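Local coordinates for protein chloride intracellular channel Clic (Drosophila melanogaster, PDB 2YV7) that might insert into membranes to form pH-dependent chloride channels, and in its soluble state folds like a glutathione transferase, at residues Cys40-Cys43 against Gln44-Met48; Leu95-Glu98 against Lys99-Arg102. All coordinates share one frame; numbering follows the deposited sequence.

Contact 1. Residues Cys40-Cys43 against Gln44-Met48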
loop_
_atom_site.group_PDB
_atom_site.type_symbol
_atom_site.label_atom_id
_atom_site.label_comp_id
_atom_site.label_asym_id
_atom_site.label_seq_id
_atom_site.Cartn_x
_atom_site.Cartn_y
_atom_site.Cartn_z
ATOM N N CYS A 40 1.173 4.803 -6.409
ATOM C CA CYS A 40 0.408 3.638 -6.935
ATOM C C CYS A 40 0.155 2.682 -5.767
ATOM O O CYS A 40 1.100 2.316 -5.062
ATOM C CB CYS A 40 1.211 2.934 -8.017
ATOM S SG CYS A 40 0.503 1.332 -8.533
ATOM N N LEU A 41 -1.116 2.304 -5.548
ATOM C CA LEU A 41 -1.408 1.355 -4.460
ATOM C C LEU A 41 -0.807 -0.057 -4.692
ATOM O O LEU A 41 -0.470 -0.764 -3.749
ATOM C CB LEU A 41 -2.914 1.208 -4.257
ATOM C CG LEU A 41 -3.596 2.475 -3.723
ATOM C CD1 LEU A 41 -5.073 2.261 -3.922
ATOM C CD2 LEU A 41 -3.189 2.685 -2.217
ATOM N N PHE A 42 -0.801 -0.483 -5.947
ATOM C CA PHE A 42 -0.182 -1.797 -6.285
ATOM C C PHE A 42 1.300 -1.803 -6.021
ATOM O O PHE A 42 1.803 -2.711 -5.384
ATOM C CB PHE A 42 -0.488 -2.185 -7.713
ATOM C CG PHE A 42 -1.908 -2.485 -7.908
ATOM C CD1 PHE A 42 -2.425 -3.735 -7.551
ATOM C CD2 PHE A 42 -2.769 -1.460 -8.333
ATOM C CE1 PHE A 42 -3.779 -4.008 -7.665
ATOM C CE2 PHE A 42 -4.132 -1.698 -8.436
ATOM C CZ PHE A 42 -4.643 -2.957 -8.128
ATOM N N CYS A 43 2.003 -0.756 -6.452
ATOM C CA CYS A 43 3.426 -0.648 -6.109
ATOM C C CYS A 43 3.589 -0.715 -4.605
ATOM O O CYS A 43 4.417 -1.486 -4.127
ATOM C CB CYS A 43 3.998 0.679 -6.650
ATOM S SG CYS A 43 4.011 0.743 -8.467
ATOM N N GLN A 44 2.791 0.027 -3.800
ATOM C CA GLN A 44 3.075 0.017 -2.391
ATOM C C GLN A 44 2.793 -1.368 -1.762
ATOM O O GLN A 44 3.537 -1.854 -0.895
ATOM C CB GLN A 44 2.327 1.184 -1.655
ATOM C CG GLN A 44 2.928 1.284 -0.237
ATOM C CD GLN A 44 2.281 2.271 0.734
ATOM O OE1 GLN A 44 1.426 3.051 0.362
ATOM N NE2 GLN A 44 2.741 2.236 2.008
ATOM N N GLU A 45 1.708 -1.988 -2.209
ATOM C CA GLU A 45 1.294 -3.287 -1.676
ATOM C C GLU A 45 2.442 -4.328 -1.906
ATOM O O GLU A 45 2.830 -5.035 -0.990
ATOM C CB GLU A 45 0.011 -3.782 -2.349
ATOM C CG GLU A 45 -0.322 -5.150 -1.766
ATOM C CD GLU A 45 -1.630 -5.766 -2.255
ATOM O OE1 GLU A 45 -2.397 -5.088 -2.906
ATOM O OE2 GLU A 45 -1.895 -6.970 -1.985
ATOM N N TYR A 46 2.933 -4.391 -3.117
ATOM C CA TYR A 46 3.969 -5.402 -3.472
ATOM C C TYR A 46 5.342 -5.011 -2.903
ATOM O O TYR A 46 6.105 -5.884 -2.492
ATOM C CB TYR A 46 3.991 -5.733 -4.980
ATOM C CG TYR A 46 2.634 -6.140 -5.521
ATOM C CD1 TYR A 46 1.707 -6.790 -4.689
ATOM C CD2 TYR A 46 2.215 -5.772 -6.810
ATOM C CE1 TYR A 46 0.419 -7.113 -5.131
ATOM C CE2 TYR A 46 0.943 -6.114 -7.260
ATOM C CZ TYR A 46 0.058 -6.774 -6.412
ATOM O OH TYR A 46 -1.232 -7.070 -6.863
ATOM N N PHE A 47 5.641 -3.712 -2.814
ATOM C CA PHE A 47 6.827 -3.236 -2.098
ATOM C C PHE A 47 6.748 -3.767 -0.667
ATOM O O PHE A 47 7.678 -4.318 -0.128
ATOM C CB PHE A 47 6.801 -1.687 -2.172
ATOM C CG PHE A 47 8.068 -0.962 -1.725
ATOM C CD1 PHE A 47 8.934 -1.474 -0.727
ATOM C CD2 PHE A 47 8.339 0.293 -2.253
ATOM C CE1 PHE A 47 10.079 -0.739 -0.304
ATOM C CE2 PHE A 47 9.510 1.029 -1.845
ATOM C CZ PHE A 47 10.355 0.507 -0.856
ATOM N N MET A 48 5.586 -3.584 -0.014
ATOM C CA MET A 48 5.443 -4.027 1.359
ATOM C C MET A 48 5.620 -5.556 1.497
ATOM O O MET A 48 6.281 -5.975 2.426
ATOM C CB MET A 48 4.054 -3.613 1.896
ATOM C CG MET A 48 4.075 -2.159 2.283
ATOM S SD MET A 48 2.555 -1.650 3.161
ATOM C CE MET A 48 2.811 -2.472 4.731
HETATM O O HOH W 1 -2.731 -2.614 -3.725
#

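Contact 2. Residues Leu95-Glu98 against Lys99-Arg102. With CA (calcium ion), chain B.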
loop_
_atom_site.group_PDB
_atom_site.type_symbol
_atom_site.label_atom_id
_atom_site.label_comp_id
_atom_site.label_asym_id
_atom_site.label_seq_id
_atom_site.Cartn_x
_atom_site.Cartn_y
_atom_site.Cartn_z
ATOM N N LEU A 95 4.594 -9.267 -15.210
ATOM C CA LEU A 95 4.022 -7.989 -15.672
ATOM C C LEU A 95 2.594 -7.649 -15.218
ATOM O O LEU A 95 2.242 -6.458 -15.031
ATOM C CB LEU A 95 4.059 -7.936 -17.204
ATOM C CG LEU A 95 5.398 -8.321 -17.827
ATOM C CD1 LEU A 95 5.280 -8.513 -19.344
ATOM C CD2 LEU A 95 6.535 -7.349 -17.432
ATOM N N GLU A 96 1.753 -8.667 -15.085
ATOM C CA GLU A 96 0.380 -8.454 -14.662
ATOM C C GLU A 96 0.329 -8.505 -13.144
ATOM O O GLU A 96 0.932 -9.394 -12.540
ATOM C CB GLU A 96 -0.497 -9.538 -15.290
ATOM C CG GLU A 96 -0.399 -9.531 -16.822
ATOM C CD GLU A 96 -1.301 -10.567 -17.494
ATOM O OE1 GLU A 96 -2.487 -10.671 -17.088
ATOM O OE2 GLU A 96 -0.823 -11.267 -18.436
ATOM N N ASN A 97 -0.392 -7.567 -12.516
ATOM C CA ASN A 97 -0.439 -7.531 -11.034
ATOM C C ASN A 97 -0.913 -8.825 -10.390
ATOM O O ASN A 97 -0.314 -9.287 -9.415
ATOM C CB ASN A 97 -1.275 -6.341 -10.532
ATOM C CG ASN A 97 -0.734 -5.018 -11.028
ATOM O OD1 ASN A 97 0.468 -4.881 -11.262
ATOM N ND2 ASN A 97 -1.628 -4.038 -11.227
ATOM N N GLU A 98 -1.979 -9.420 -10.932
ATOM C CA GLU A 98 -2.482 -10.685 -10.375
ATOM C C GLU A 98 -1.422 -11.773 -10.419
ATOM O O GLU A 98 -1.343 -12.607 -9.502
ATOM C CB GLU A 98 -3.764 -11.161 -11.073
ATOM C CG GLU A 98 -4.505 -12.240 -10.270
ATOM C CD GLU A 98 -5.883 -12.570 -10.817
ATOM O OE1 GLU A 98 -6.411 -11.805 -11.660
ATOM O OE2 GLU A 98 -6.439 -13.609 -10.395
ATOM N N LYS A 99 -0.587 -11.745 -11.454
ATOM C CA LYS A 99 0.506 -12.738 -11.592
ATOM C C LYS A 99 1.684 -12.447 -10.669
ATOM O O LYS A 99 2.314 -13.376 -10.195
ATOM C CB LYS A 99 0.968 -12.908 -13.046
ATOM C CG LYS A 99 -0.164 -13.206 -14.014
ATOM C CD LYS A 99 0.347 -13.591 -15.395
ATOM C CE LYS A 99 -0.821 -13.656 -16.374
ATOM N NZ LYS A 99 -0.419 -14.355 -17.625
ATOM N N ILE A 100 1.953 -11.158 -10.393
ATOM C CA ILE A 100 2.941 -10.776 -9.392
ATOM C C ILE A 100 2.579 -11.337 -8.042
ATOM O O ILE A 100 3.418 -11.922 -7.363
ATOM C CB ILE A 100 3.137 -9.220 -9.316
ATOM C CG1 ILE A 100 3.663 -8.700 -10.673
ATOM C CG2 ILE A 100 4.026 -8.847 -8.123
ATOM C CD1 ILE A 100 3.836 -7.188 -10.803
ATOM N N GLU A 101 1.310 -11.160 -7.625
ATOM C CA GLU A 101 0.846 -11.795 -6.362
ATOM C C GLU A 101 1.055 -13.285 -6.321
ATOM O O GLU A 101 1.644 -13.825 -5.368
ATOM C CB GLU A 101 -0.652 -11.537 -6.132
ATOM C CG GLU A 101 -0.854 -10.189 -5.678
ATOM C CD GLU A 101 -2.229 -9.870 -5.036
ATOM O OE1 GLU A 101 -2.961 -10.740 -4.477
ATOM O OE2 GLU A 101 -2.526 -8.676 -5.081
ATOM N N ARG A 102 0.546 -13.940 -7.358
ATOM C CA ARG A 102 0.611 -15.376 -7.497
ATOM C C ARG A 102 2.065 -15.799 -7.428
ATOM O O ARG A 102 2.377 -16.751 -6.733
ATOM C CB ARG A 102 -0.072 -15.809 -8.808
ATOM C CG ARG A 102 -0.674 -17.209 -8.809
ATOM C CD ARG A 102 -1.795 -17.321 -9.857
ATOM N NE ARG A 102 -2.635 -18.511 -9.649
ATOM C CZ ARG A 102 -2.740 -19.547 -10.491
ATOM N NH1 ARG A 102 -2.070 -19.568 -11.646
ATOM N NH2 ARG A 102 -3.536 -20.570 -10.178
HETATM CA CA CA B . 1.904 -4.195 -13.700
#

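Contact 1. Residues Cys40-Cys43 against Gln44-Met48
Tyr46 folds back along the first turn of helix 41-55 over the carbonyl of Phe42, one turn earlier. Starting at CB, the side chain runs past Phe42 O; CG then lies 3.5 Å and CD2 3.4 Å from that oxygen, so Phe42 O sits over one face of the phenol ring. Farther out, CE2 and CZ come alongside Phe42 CD1, and the tip, Tyr46 OH, ends 3.6 Å from Phe42 CD1, in the plane of the phenyl ring at its edge. A chi1 of -53° sets Tyr46 CG beside its own backbone N, the same N that bonds Phe42 O at 3.0 Å with a nearly straight angle of 171°. The OH itself leads on to Glu101, its polar partner beyond this helix.

On Glu45, OE1 takes a 2.6 Å bond from a water that also gives a weak one to Leu41 O and lies over one face of the Phe42 ring, toward its rim. At the start of the helix Cys40 is the N-cap: its SG accepts from Cys43 N at 3.3 Å.

Cys40-Cys43 has the C-x-x-C spacing found at the corresponding helix start in thioredoxins and glutaredoxins. Cys40 SG and Cys43 SG stand 3.6 Å apart, too far for a disulfide, so the two cysteines are not joined in this model; they are near neighbours, and the sulfur of Cys40 serves as the capping acceptor.

Contact 2. Residues Leu95-Glu98 against Lys99-Arg102
Lys99 and Glu96 form the salt bridge of this helix start, their chains running alongside each other in the same direction. Glu96 OE2 meets Lys99 NZ at 3.2 Å, and Lys99 CE is equally close to that oxygen, so the carboxylate also rests along the aliphatic end of the lysine. Both chains are extended beyond CG and lie on the exposed side of the helix.

Among the backbone bonds, Glu96, the N-cap residue, offers one carbonyl to two donors: Ile100 N at 3.0 Å with an angle of 154°, and Lys99 N through a weak bond bent to 122°. Glu101 N and Arg102 N continue the helical pattern onto Asn97 O and Glu98 O.

Van der Waals contact is made by Ile100, whose methylene and methyl groups lie against oxygens. Chi1 of -62° holds CG1 beside its own N, bringing it within 3.4 Å of Glu96 O, while CD1 reaches 4.1 Å from Asn97 OD1. With an alanine here, CG1 and CD1 are gone, and a gap would probably open beside Tyr46, Leu87 and Ile94.

Metal binding comes last: Leu95 O holds the calcium ion at 2.6 Å, with His83 and Pro85 carbonyls, and Asn97 OD1 lies 2.9 Å away. Neutral oxygens thus supply these ligands, while the carboxylate of Glu96 is engaged by Lys99.

In the fold
Contacts 1 and 2 are the opening turns of helices 41-55 and 97-107 in the thioredoxin-like N-terminal domain, their centres 12 Å apart, and they touch directly. Tyr46 OH lies 2.7 Å from Glu101 OE2, a probable hydrogen bond, while Glu45 OE2 is 3.6 Å from the same oxygen; two carboxylates so close may favour protonation of one. Nearer the calcium ion, Phe42 CG packs 3.7 Å from Asn97 ND2. The Phe42 side chain is about 7 Å from the metal, and Pro85, a metal ligand, touches Phe42, Cys43 and Tyr46. The calcium site of contact 2 therefore borders the C-x-x-C helix of contact 1, within the domain thought to rearrange for membrane insertion.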